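PDB 2WAC: staphylococcal nuclease domain-containing protein 1, which cleaves DNA and RNA as an endonuclease, works with the RNA-induced silencing complex, and binds peptides carrying symmetrically dimethylated arginine through its Tudor domain. Local coordinates for residues F18-V23 and V146-E151; Y116-V121 and K174-E179; V121-D126 and E132-F137; L152-T155 and N159-T162; A184-E189 and E194-Y199. All coordinates share one frame; numbering follows the deposited sequence.

Contact 1 of 5, residues F18-V23 and V146-E151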
# COMPACT_ATOMS: atom_id res chain seq x y z
N PHE A 18 1.23 -2.83 1.50
CA PHE A 18 1.44 -1.40 1.34
C PHE A 18 1.30 -1.00 -0.12
O PHE A 18 1.51 -1.81 -1.02
CB PHE A 18 2.81 -0.97 1.90
CG PHE A 18 3.98 -1.63 1.20
CD1 PHE A 18 4.47 -2.85 1.64
CD2 PHE A 18 4.59 -1.01 0.11
CE1 PHE A 18 5.55 -3.46 1.00
CE2 PHE A 18 5.66 -1.61 -0.54
CZ PHE A 18 6.14 -2.84 -0.09
N PHE A 19 0.93 0.26 -0.34
CA PHE A 19 0.90 0.83 -1.68
C PHE A 19 2.09 1.76 -1.86
O PHE A 19 2.42 2.55 -0.97
CB PHE A 19 -0.40 1.61 -1.91
CG PHE A 19 -1.61 0.73 -2.08
CD1 PHE A 19 -2.21 0.12 -0.99
CD2 PHE A 19 -2.17 0.53 -3.34
CE1 PHE A 19 -3.34 -0.69 -1.14
CE2 PHE A 19 -3.29 -0.27 -3.51
CZ PHE A 19 -3.87 -0.88 -2.41
N ALA A 20 2.72 1.67 -3.02
CA ALA A 20 3.87 2.50 -3.34
C ALA A 20 3.71 3.20 -4.69
O ALA A 20 3.19 2.61 -5.64
CB ALA A 20 5.15 1.67 -3.32
N GLN A 21 4.15 4.45 -4.75
CA GLN A 21 4.24 5.20 -6.01
C GLN A 21 5.68 5.19 -6.50
O GLN A 21 6.61 5.26 -5.70
CB GLN A 21 3.80 6.65 -5.81
CG GLN A 21 2.32 6.87 -5.54
CD GLN A 21 2.01 8.29 -5.07
OE1 GLN A 21 2.91 9.05 -4.71
NE2 GLN A 21 0.73 8.64 -5.06
N SER A 22 5.85 5.13 -7.82
CA SER A 22 7.17 5.29 -8.44
C SER A 22 7.59 6.76 -8.37
O SER A 22 6.80 7.65 -8.70
CB SER A 22 7.12 4.81 -9.89
OG SER A 22 8.32 5.11 -10.58
N VAL A 23 8.83 7.01 -7.96
CA VAL A 23 9.34 8.39 -7.83
C VAL A 23 9.40 9.12 -9.18
O VAL A 23 9.11 10.32 -9.26
CB VAL A 23 10.71 8.44 -7.08
CG1 VAL A 23 11.37 9.81 -7.21
CG2 VAL A 23 10.51 8.10 -5.60
N VAL A 146 12.02 5.17 -0.51
CA VAL A 146 12.72 3.92 -0.18
C VAL A 146 13.03 3.14 -1.45
O VAL A 146 12.48 3.44 -2.52
CB VAL A 146 11.91 3.03 0.82
CG1 VAL A 146 11.71 3.74 2.16
CG2 VAL A 146 10.57 2.62 0.23
N GLN A 147 13.89 2.13 -1.34
CA GLN A 147 14.21 1.25 -2.46
C GLN A 147 13.41 -0.05 -2.36
O GLN A 147 13.48 -0.75 -1.35
CB GLN A 147 15.71 0.98 -2.54
CG GLN A 147 16.56 2.21 -2.87
CD GLN A 147 18.05 1.93 -2.91
OE1 GLN A 147 18.60 1.24 -2.05
NE2 GLN A 147 18.73 2.48 -3.91
N LEU A 148 12.65 -0.35 -3.40
CA LEU A 148 11.80 -1.54 -3.44
C LEU A 148 12.38 -2.61 -4.35
O LEU A 148 12.82 -2.31 -5.46
CB LEU A 148 10.37 -1.16 -3.88
CG LEU A 148 9.30 -2.25 -4.06
CD1 LEU A 148 7.94 -1.72 -3.68
CD2 LEU A 148 9.28 -2.82 -5.48
N ASN A 149 12.36 -3.85 -3.88
CA ASN A 149 12.69 -5.01 -4.71
C ASN A 149 11.58 -6.04 -4.65
O ASN A 149 11.16 -6.45 -3.57
CB ASN A 149 14.02 -5.64 -4.28
CG ASN A 149 14.46 -6.76 -5.21
OD1 ASN A 149 14.57 -6.57 -6.43
ND2 ASN A 149 14.72 -7.93 -4.64
N VAL A 150 11.09 -6.46 -5.82
CA VAL A 150 10.09 -7.52 -5.90
C VAL A 150 10.79 -8.86 -5.73
O VAL A 150 11.68 -9.21 -6.51
CB VAL A 150 9.28 -7.47 -7.23
CG1 VAL A 150 8.32 -8.65 -7.33
CG2 VAL A 150 8.52 -6.16 -7.34
N GLU A 151 10.40 -9.61 -4.70
CA GLU A 151 11.05 -10.88 -4.36
C GLU A 151 10.36 -12.08 -4.99
O GLU A 151 11.01 -13.06 -5.37
CB GLU A 151 11.12 -11.06 -2.84
CG GLU A 151 11.81 -9.93 -2.08
CD GLU A 151 13.31 -9.86 -2.33
OE1 GLU A 151 13.91 -10.84 -2.81
OE2 GLU A 151 13.90 -8.80 -2.03

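Contact 2 of 5, residues Y116-V121 and K174-E179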
# COMPACT_ATOMS: atom_id res chain seq x y z
N TYR A 116 1.73 -4.13 -2.61
CA TYR A 116 2.70 -5.20 -2.39
C TYR A 116 2.50 -5.81 -1.01
O TYR A 116 1.97 -5.16 -0.11
CB TYR A 116 4.13 -4.67 -2.47
CG TYR A 116 4.49 -4.01 -3.78
CD1 TYR A 116 4.97 -4.76 -4.85
CD2 TYR A 116 4.34 -2.63 -3.95
CE1 TYR A 116 5.30 -4.16 -6.05
CE2 TYR A 116 4.66 -2.02 -5.15
CZ TYR A 116 5.14 -2.79 -6.20
OH TYR A 116 5.47 -2.20 -7.40
N ALA A 117 2.93 -7.05 -0.85
CA ALA A 117 3.03 -7.67 0.47
C ALA A 117 4.45 -7.49 0.98
O ALA A 117 5.41 -7.73 0.23
CB ALA A 117 2.67 -9.14 0.40
N LEU A 118 4.61 -7.06 2.23
CA LEU A 118 5.94 -6.96 2.84
C LEU A 118 6.50 -8.37 2.99
O LEU A 118 5.93 -9.21 3.70
CB LEU A 118 5.90 -6.22 4.18
CG LEU A 118 7.23 -5.82 4.82
CD1 LEU A 118 7.99 -4.79 3.98
CD2 LEU A 118 7.01 -5.28 6.23
N ALA A 119 7.61 -8.62 2.30
CA ALA A 119 8.14 -9.97 2.12
C ALA A 119 8.48 -10.68 3.43
O ALA A 119 9.22 -10.15 4.26
CB ALA A 119 9.35 -9.96 1.19
N LEU A 120 7.91 -11.88 3.60
CA LEU A 120 8.26 -12.82 4.67
C LEU A 120 7.95 -12.37 6.10
O LEU A 120 8.50 -12.91 7.07
CB LEU A 120 9.74 -13.26 4.56
CG LEU A 120 10.31 -13.76 3.22
CD1 LEU A 120 11.79 -14.05 3.39
CD2 LEU A 120 9.58 -14.99 2.70
N VAL A 121 7.07 -11.39 6.24
CA VAL A 121 6.69 -10.86 7.55
C VAL A 121 5.30 -11.34 7.95
O VAL A 121 4.35 -11.23 7.16
CB VAL A 121 6.77 -9.30 7.56
CG1 VAL A 121 6.00 -8.71 8.73
CG2 VAL A 121 8.22 -8.83 7.60
N LYS A 174 12.96 -6.81 7.70
CA LYS A 174 13.88 -7.61 8.51
C LYS A 174 14.16 -6.93 9.85
O LYS A 174 14.27 -7.61 10.88
CB LYS A 174 15.19 -7.86 7.76
CG LYS A 174 16.12 -8.85 8.44
CD LYS A 174 17.43 -9.00 7.68
CE LYS A 174 18.36 -9.95 8.40
NZ LYS A 174 19.62 -10.19 7.64
N GLN A 175 14.28 -5.61 9.84
CA GLN A 175 14.49 -4.83 11.06
C GLN A 175 13.33 -5.01 12.04
O GLN A 175 13.54 -5.09 13.25
CB GLN A 175 14.71 -3.35 10.75
CG GLN A 175 15.29 -2.55 11.92
CD GLN A 175 15.59 -1.11 11.57
OE1 GLN A 175 14.69 -0.34 11.22
NE2 GLN A 175 16.85 -0.73 11.66
N LEU A 176 12.10 -5.09 11.51
CA LEU A 176 10.92 -5.38 12.32
C LEU A 176 11.04 -6.74 13.01
O LEU A 176 10.65 -6.90 14.17
CB LEU A 176 9.64 -5.34 11.47
CG LEU A 176 9.17 -4.04 10.80
CD1 LEU A 176 7.90 -4.31 10.01
CD2 LEU A 176 8.94 -2.93 11.82
N VAL A 177 11.57 -7.72 12.28
CA VAL A 177 11.86 -9.05 12.82
C VAL A 177 12.94 -8.99 13.90
O VAL A 177 12.75 -9.52 15.00
CB VAL A 177 12.25 -10.05 11.69
CG1 VAL A 177 12.52 -11.44 12.25
CG2 VAL A 177 11.16 -10.13 10.63
N ALA A 178 14.07 -8.34 13.60
CA ALA A 178 15.19 -8.22 14.54
C ALA A 178 14.83 -7.48 15.83
O ALA A 178 15.41 -7.73 16.88
CB ALA A 178 16.39 -7.57 13.86
N GLU A 179 13.87 -6.56 15.73
CA GLU A 179 13.36 -5.82 16.88
C GLU A 179 12.30 -6.59 17.67
O GLU A 179 11.83 -6.12 18.71
CB GLU A 179 12.80 -4.46 16.45
CG GLU A 179 13.87 -3.44 16.09
CD GLU A 179 13.31 -2.23 15.34
OE1 GLU A 179 12.16 -2.29 14.86
OE2 GLU A 179 14.04 -1.23 15.23

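Contact 3 of 5, residues V121-D126 and E132-F137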
# COMPACT_ATOMS: atom_id res chain seq x y z
N VAL A 121 7.07 -11.39 6.24
CA VAL A 121 6.69 -10.86 7.55
C VAL A 121 5.30 -11.34 7.95
O VAL A 121 4.35 -11.23 7.16
CB VAL A 121 6.77 -9.30 7.56
CG1 VAL A 121 6.00 -8.71 8.73
CG2 VAL A 121 8.22 -8.83 7.60
N ALA A 122 5.18 -11.90 9.15
CA ALA A 122 3.89 -12.27 9.71
C ALA A 122 3.63 -11.46 10.97
O ALA A 122 4.51 -11.31 11.82
CB ALA A 122 3.85 -13.77 10.02
N LEU A 123 2.41 -10.93 11.10
CA LEU A 123 2.01 -10.18 12.29
C LEU A 123 2.00 -11.09 13.53
O LEU A 123 1.72 -12.28 13.42
CB LEU A 123 0.63 -9.54 12.10
CG LEU A 123 0.51 -8.21 11.35
CD1 LEU A 123 -0.95 -7.86 11.21
CD2 LEU A 123 1.27 -7.08 12.04
N PRO A 124 2.31 -10.52 14.71
CA PRO A 124 2.32 -11.29 15.97
C PRO A 124 0.93 -11.74 16.42
O PRO A 124 -0.08 -11.27 15.88
CB PRO A 124 2.93 -10.31 16.97
CG PRO A 124 2.62 -8.96 16.42
CD PRO A 124 2.69 -9.11 14.93
N THR A 125 0.88 -12.64 17.41
CA THR A 125 -0.39 -13.22 17.88
C THR A 125 -1.26 -12.24 18.67
O THR A 125 -2.48 -12.20 18.49
CB THR A 125 -0.19 -14.53 18.68
OG1 THR A 125 0.63 -14.29 19.83
CG2 THR A 125 0.46 -15.61 17.82
N ASP A 126 -0.64 -11.45 19.55
CA ASP A 126 -1.36 -10.48 20.37
C ASP A 126 -1.89 -9.31 19.54
O ASP A 126 -1.24 -8.87 18.59
CB ASP A 126 -0.46 -9.94 21.49
CG ASP A 126 -1.24 -9.21 22.58
OD1 ASP A 126 -1.91 -9.89 23.39
OD2 ASP A 126 -1.18 -7.97 22.62
N GLU A 132 1.40 -2.16 17.44
CA GLU A 132 2.76 -1.64 17.55
C GLU A 132 3.58 -1.92 16.29
O GLU A 132 4.34 -1.07 15.84
CB GLU A 132 3.45 -2.17 18.81
CG GLU A 132 4.90 -1.72 19.02
CD GLU A 132 5.11 -0.20 18.96
OE1 GLU A 132 4.12 0.57 19.04
OE2 GLU A 132 6.28 0.22 18.85
N ALA A 133 3.41 -3.12 15.74
CA ALA A 133 4.08 -3.51 14.50
C ALA A 133 3.71 -2.58 13.34
O ALA A 133 4.58 -2.14 12.58
CB ALA A 133 3.76 -4.95 14.15
N LEU A 134 2.42 -2.27 13.23
CA LEU A 134 1.91 -1.39 12.18
C LEU A 134 2.34 0.06 12.39
O LEU A 134 2.64 0.78 11.43
CB LEU A 134 0.39 -1.50 12.08
CG LEU A 134 -0.18 -2.88 11.69
CD1 LEU A 134 -1.63 -3.02 12.15
CD2 LEU A 134 -0.05 -3.14 10.20
N ARG A 135 2.38 0.49 13.66
CA ARG A 135 2.86 1.81 14.04
C ARG A 135 4.35 1.97 13.71
O ARG A 135 4.76 2.99 13.16
CB ARG A 135 2.64 2.04 15.54
CG ARG A 135 2.86 3.48 16.00
CD ARG A 135 3.41 3.56 17.43
NE ARG A 135 4.72 2.91 17.56
CZ ARG A 135 5.87 3.44 17.16
NH1 ARG A 135 5.91 4.64 16.61
NH2 ARG A 135 7.00 2.76 17.33
N ALA A 136 5.14 0.95 14.05
CA ALA A 136 6.58 0.96 13.81
C ALA A 136 6.94 1.00 12.33
O ALA A 136 7.87 1.70 11.93
CB ALA A 136 7.24 -0.24 14.49
N PHE A 137 6.20 0.24 11.52
CA PHE A 137 6.47 0.16 10.08
C PHE A 137 6.07 1.44 9.35
O PHE A 137 6.75 1.87 8.42
CB PHE A 137 5.77 -1.06 9.46
CG PHE A 137 6.02 -1.23 7.98
CD1 PHE A 137 7.33 -1.28 7.49
CD2 PHE A 137 4.96 -1.36 7.09
CE1 PHE A 137 7.56 -1.44 6.12
CE2 PHE A 137 5.19 -1.52 5.73
CZ PHE A 137 6.49 -1.56 5.24

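Contact 4 of 5, residues L152-T155 and N159-T162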
# COMPACT_ATOMS: atom_id res chain seq x y z
N LEU A 152 9.03 -12.00 -5.10
CA LEU A 152 8.24 -13.07 -5.70
C LEU A 152 6.96 -12.52 -6.30
O LEU A 152 6.22 -11.79 -5.64
CB LEU A 152 7.89 -14.15 -4.67
CG LEU A 152 7.28 -15.45 -5.19
CD1 LEU A 152 8.32 -16.32 -5.89
CD2 LEU A 152 6.62 -16.23 -4.07
N LYS A 153 6.71 -12.87 -7.56
CA LYS A 153 5.43 -12.60 -8.20
C LYS A 153 4.39 -13.60 -7.71
O LYS A 153 4.66 -14.80 -7.64
CB LYS A 153 5.55 -12.68 -9.72
CG LYS A 153 6.48 -11.66 -10.35
CD LYS A 153 6.71 -11.99 -11.82
CE LYS A 153 7.72 -11.04 -12.46
NZ LYS A 153 7.18 -9.66 -12.62
N VAL A 154 3.21 -13.10 -7.35
CA VAL A 154 2.10 -13.94 -6.91
C VAL A 154 0.91 -13.69 -7.83
O VAL A 154 0.50 -12.55 -8.02
CB VAL A 154 1.69 -13.64 -5.44
CG1 VAL A 154 0.62 -14.62 -4.97
CG2 VAL A 154 2.90 -13.70 -4.51
N THR A 155 0.37 -14.76 -8.39
CA THR A 155 -0.78 -14.65 -9.29
C THR A 155 -2.05 -14.31 -8.51
O THR A 155 -2.43 -15.01 -7.57
CB THR A 155 -0.98 -15.95 -10.11
OG1 THR A 155 0.26 -16.31 -10.74
CG2 THR A 155 -2.05 -15.76 -11.18
N ASN A 159 2.32 -8.80 -5.08
CA ASN A 159 3.63 -9.44 -5.11
C ASN A 159 4.43 -9.18 -3.83
O ASN A 159 4.24 -8.15 -3.18
CB ASN A 159 4.43 -8.97 -6.34
CG ASN A 159 3.78 -9.36 -7.66
OD1 ASN A 159 3.00 -10.30 -7.73
ND2 ASN A 159 4.12 -8.63 -8.72
N LEU A 160 5.30 -10.13 -3.47
CA LEU A 160 6.18 -9.98 -2.31
C LEU A 160 7.31 -9.00 -2.62
O LEU A 160 7.99 -9.13 -3.64
CB LEU A 160 6.75 -11.34 -1.88
CG LEU A 160 6.01 -12.22 -0.87
CD1 LEU A 160 4.58 -12.55 -1.30
CD2 LEU A 160 6.80 -13.51 -0.62
N ALA A 161 7.52 -8.03 -1.73
CA ALA A 161 8.55 -7.02 -1.92
C ALA A 161 9.29 -6.67 -0.64
O ALA A 161 8.69 -6.62 0.44
CB ALA A 161 7.95 -5.75 -2.54
N THR A 162 10.60 -6.45 -0.75
CA THR A 162 11.36 -5.86 0.35
C THR A 162 11.47 -4.35 0.17
O THR A 162 11.37 -3.85 -0.96
CB THR A 162 12.78 -6.47 0.49
OG1 THR A 162 13.47 -6.39 -0.76
CG2 THR A 162 12.71 -7.92 0.96

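Contact 5 of 5, residues A184-E189 and E194-Y199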
# COMPACT_ATOMS: atom_id res chain seq x y z
N ALA A 184 8.93 -14.04 11.49
CA ALA A 184 9.49 -14.38 10.20
C ALA A 184 8.67 -15.51 9.58
O ALA A 184 8.27 -16.44 10.28
CB ALA A 184 10.95 -14.80 10.35
N GLU A 185 8.42 -15.41 8.28
CA GLU A 185 7.65 -16.43 7.58
C GLU A 185 8.56 -17.48 6.95
O GLU A 185 9.54 -17.16 6.28
CB GLU A 185 6.75 -15.79 6.51
CG GLU A 185 5.87 -16.77 5.74
CD GLU A 185 5.11 -16.13 4.59
OE1 GLU A 185 5.54 -15.06 4.11
OE2 GLU A 185 4.09 -16.70 4.17
N GLN A 186 8.21 -18.74 7.18
CA GLN A 186 8.89 -19.87 6.56
C GLN A 186 8.10 -20.31 5.33
O GLN A 186 6.92 -20.64 5.43
CB GLN A 186 9.02 -21.02 7.57
CG GLN A 186 9.67 -22.29 7.01
CD GLN A 186 11.11 -22.10 6.62
OE1 GLN A 186 11.93 -21.59 7.40
NE2 GLN A 186 11.45 -22.49 5.39
N ARG A 187 8.76 -20.30 4.17
CA ARG A 187 8.18 -20.84 2.93
C ARG A 187 9.25 -21.47 2.02
O ARG A 187 10.45 -21.24 2.21
CB ARG A 187 7.34 -19.80 2.19
CG ARG A 187 8.05 -18.50 1.84
CD ARG A 187 7.04 -17.43 1.42
NE ARG A 187 6.31 -17.81 0.21
CZ ARG A 187 5.17 -17.26 -0.19
NH1 ARG A 187 4.60 -16.29 0.52
NH2 ARG A 187 4.58 -17.68 -1.31
N GLY A 188 8.80 -22.24 1.04
CA GLY A 188 9.67 -23.17 0.32
C GLY A 188 10.31 -22.79 -1.00
O GLY A 188 11.17 -23.52 -1.49
N GLU A 189 9.92 -21.66 -1.60
CA GLU A 189 10.54 -21.22 -2.85
C GLU A 189 12.06 -21.17 -2.69
O GLU A 189 12.57 -20.44 -1.84
CB GLU A 189 10.01 -19.86 -3.31
CG GLU A 189 8.58 -19.86 -3.85
CD GLU A 189 7.54 -19.65 -2.76
OE1 GLU A 189 7.90 -19.61 -1.57
OE2 GLU A 189 6.35 -19.52 -3.11
N GLU A 194 17.66 -18.00 0.87
CA GLU A 194 18.64 -17.14 1.53
C GLU A 194 17.94 -16.11 2.42
O GLU A 194 18.31 -15.94 3.58
CB GLU A 194 19.53 -16.45 0.50
CG GLU A 194 20.59 -15.52 1.08
CD GLU A 194 21.61 -15.09 0.04
OE1 GLU A 194 22.18 -15.97 -0.64
OE2 GLU A 194 21.84 -13.87 -0.09
N LEU A 195 16.93 -15.44 1.86
CA LEU A 195 16.15 -14.44 2.58
C LEU A 195 15.33 -15.05 3.72
O LEU A 195 15.24 -14.46 4.80
CB LEU A 195 15.24 -13.67 1.61
CG LEU A 195 14.76 -12.27 2.00
CD1 LEU A 195 15.91 -11.26 2.06
CD2 LEU A 195 13.68 -11.78 1.04
N VAL A 196 14.75 -16.23 3.49
CA VAL A 196 14.02 -16.98 4.53
C VAL A 196 14.93 -17.32 5.71
O VAL A 196 14.56 -17.11 6.87
CB VAL A 196 13.33 -18.25 3.96
CG1 VAL A 196 12.97 -19.24 5.07
CG2 VAL A 196 12.09 -17.88 3.16
N ASP A 197 16.12 -17.85 5.41
CA ASP A 197 17.12 -18.19 6.43
C ASP A 197 17.57 -16.97 7.22
O ASP A 197 17.69 -17.02 8.45
CB ASP A 197 18.33 -18.88 5.79
CG ASP A 197 18.03 -20.29 5.29
OD1 ASP A 197 16.98 -20.85 5.67
OD2 ASP A 197 18.85 -20.84 4.53
N GLN A 198 17.83 -15.87 6.51
CA GLN A 198 18.27 -14.62 7.14
C GLN A 198 17.23 -14.04 8.10
O GLN A 198 17.57 -13.63 9.22
CB GLN A 198 18.71 -13.61 6.08
CG GLN A 198 20.10 -13.91 5.50
CD GLN A 198 20.39 -13.22 4.18
OE1 GLN A 198 19.54 -12.55 3.60
NE2 GLN A 198 21.62 -13.38 3.69
N TYR A 199 15.96 -14.03 7.68
CA TYR A 199 14.85 -13.57 8.52
C TYR A 199 14.63 -14.48 9.74
O TYR A 199 14.29 -13.99 10.82
CB TYR A 199 13.56 -13.46 7.69
CG TYR A 199 13.39 -12.18 6.88
CD1 TYR A 199 12.19 -11.48 6.91
CD2 TYR A 199 14.44 -11.68 6.10
CE1 TYR A 199 12.02 -10.31 6.17
CE2 TYR A 199 14.28 -10.50 5.36
CZ TYR A 199 13.07 -9.83 5.40
OH TYR A 199 12.90 -8.67 4.68
O HOH W 1 11.91 -16.68 7.49

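Contact 1 of 5, residues F18-V23 and V146-E151
The backbones of Ala20 and Leu148 face each other with their CA atoms 8.9 Å apart, too far for main-chain pairing, because strands 17-22 and 145-152 are not neighbours in the five-stranded sheet but meet across its interior. The sheet has the strand order of the OB-fold barrel of staphylococcal nuclease, here the SN-like part of a fragment that also carries the Tudor domain. Leu148 does most of the touching. Its CG lies anti to the backbone N (chi1 177°), which sends CD1 across the gap to the rim of the Phe18 ring, 3.9 Å from CE2. The methyl comes in at the ring edge, in the plane of the ring and not over a face. Ala20 adds a looser contact, its CB 4.4 Å from Leu148 CD1. Leu163 of strand 159-164 touches both Phe18 and Leu148, and Tyr116 also packs on Leu148, so the pair belongs to a larger apolar interior. Asn149, the next residue along the strand, has a polar role: its ND2 donates to Glu151 OE2 over 2.9 Å, reaching that oxygen from above the carboxylate plane, and the same OE2 is also hydrogen-bonded to Thr162 OG1.

Contact 2 of 5, residues Y116-V121 and K174-E179
Two leucines with different first torsions meet here: Leu118 holds CG anti to its backbone N (chi1 -169°), whereas Leu176 turns CG beside the N and anti to the carbonyl carbon (chi1 -64°). Each thereby extends a methyl into the space between strand 113-118 and helix 172-178, and Leu118 CD2 meets Leu176 CD1 at 4.0 Å, the two side chains crossing at a slant. A second, looser touch follows where the chain has turned back. Leu118 to Val121 form a type II beta turn, with Leu120 at positive phi (65°), and the turn brings Val121 to the same helix. There Val121 CG2 stands 4.4 Å from Val177 CG2, with the CA atoms of the two valines 7.6 Å apart. The strand end and the residue closing the turn thus take successive residues of one helical turn. Phe137 of helix 127-141 touches both Leu118 and Leu176, making a three-sided apolar cluster between the barrel strand and two helices, while Val182 packs on Val121 and Leu176. Near the start of helix 172-178, Lys174 N is hydrogen-bonded to Asp171 OD1. No hydrogen bond or charge pair joins residues 116-121 to 174-179. Between these residues the contact is purely apolar, so its geometry rests on the shapes of branched side chains and not on a directional bond.

Contact 3 of 5, residues V121-D126 and E132-F137
Leu123 reaches over to the helix with one branch: its CD2 sits 3.9 Å from Ala133 CB and 4.5 Å from Leu134 CG, touching two successive residues of helix 127-141. Leu123 leaves its backbone alongside the helix, not pointing at it; with CG beside the backbone N and anti to the carbonyl carbon (chi1 -82°), the end of the side chain swings nearer. Pro124 meets the same alanine through its ring carbon CD, 4.4 Å from Ala133 CB, so that this small methyl is met by both a leucine branch and a proline ring. Along the helix, Arg135 grips Glu132 side-on, NE to OE1 at 2.8 Å and NH2 to OE2 at 3.0 Å, each oxygen met on its syn side but tilted nearly 30° out of the carboxylate plane. Glu139 forms a further salt bridge with Arg135 NH1, which extends the charged row by another turn. Asp126 is the N-cap of the helix, its OD2 accepting from Glu128 N. The connection is a short strand-to-helix link: residues 121-122 pair with strand 183-184 through Ala122 and Leu183, and the chain then passes through residues 123-126 into helix 127-141, where Leu16 from the loop after strand 5-12 packs on both Leu123 and Phe137.

Contact 4 of 5, residues L152-T155 and N159-T162
Asn159 OD1 accepts the backbone N-H of Val154 in a short, nearly straight bond, 2.8 Å long with an N-H...O angle of 170°, although the donor stands well above the plane of the carboxamide. The bond lies next to the Leu152-Leu160 pair of an antiparallel beta hairpin, in which strand 145-152 returns as strand 159-164. Those two leucines form a hydrogen-bonded pair: Leu160 N donates to Leu152 O at 2.9 Å, while the return bond from Leu152 N to Leu160 O is weak at 3.4 Å. Asn159 can reach Val154 because its CG lies beside the backbone N, anti to the carbonyl carbon (chi1 -63°), which turns the amide toward the backbone of Lys153 and Val154. Leu152 CB and Leu160 CB lie 4.1 Å apart on one face of the sheet, where both side chains also touch Arg187. Val154 CG2 touches Leu160 CD1 at 3.8 Å, the two side chains lying aslant. With an alanine at Asn159, the N-H of Val154 would probably lose this acceptor and the loop end would be freer to move. A side-chain carbonyl thus adds a bond to the main-chain pair beside it, so one side-chain bond and two main-chain bonds, one of them weak, link the two arms near the loop.

Contact 5 of 5, residues A184-E189 and E194-Y199
Ala184 sets its methyl against the helix backbone, CB lying 3.5 Å from Tyr199 O and 4.0 Å from Tyr199 CB, while its own N is hydrogen-bonded to Gln203 OE1 one turn further along helix 193-208. Glu185 is linked through water: one molecule donates to Glu185 O at 2.7 Å and to Val196 O at 2.8 Å, bridging a loop carbonyl and a helix carbonyl that could not bond to each other. Gln186 bends at chi2 (65°), which brings its carboxamide back to Val196. The methyl CG1 of Val196 lies against the whole amide group, nearly equidistant from CD, OE1 and NE2 of Gln186, with OE1 at 3.5 Å, and the two side chains cross at about a right angle. Arg187 meets the other methyl with its backbone, O being 3.9 Å from Val196 CG2. Its guanidinium grips Glu189 side-on, NE to OE1 at 3.0 Å and NH2 to OE2 at 3.1 Å, and Glu185 completes the salt-bridge network at longer range. Replacing Val196 with an alanine would remove both methyls and is likely to open a gap between residues 185-187 and the helix, with the bent Gln186 freer to turn. Leu120 packs on Arg187, Val196 and Tyr199, and Tyr199 OH is hydrogen-bonded to Asp171 OD2. The loop and helix 193-208 thereby lie against the turn after strand 113-118, with helix 172-178 touching Tyr199.

Overall arrangement
From the N terminus, strand 17-22 opens the longest loop, which runs out through the Tudor domain and back before contact 1 closes it across the barrel at strand 145-152. Contact 2 starts within that loop, at strand 113-118, and ends beyond it at helix 172-178, so the two cross. The short loop of contact 3 falls inside both, bringing helix 127-141 to the cluster of contact 2, with which it shares Val121. Contact 4, a hairpin, follows contact 1 yet remains within the span of contact 2. Contact 5 comes last, in series with all the others, and lays the C-terminal helix 193-208 beside the barrel, touching contacts 1, 2 and 4.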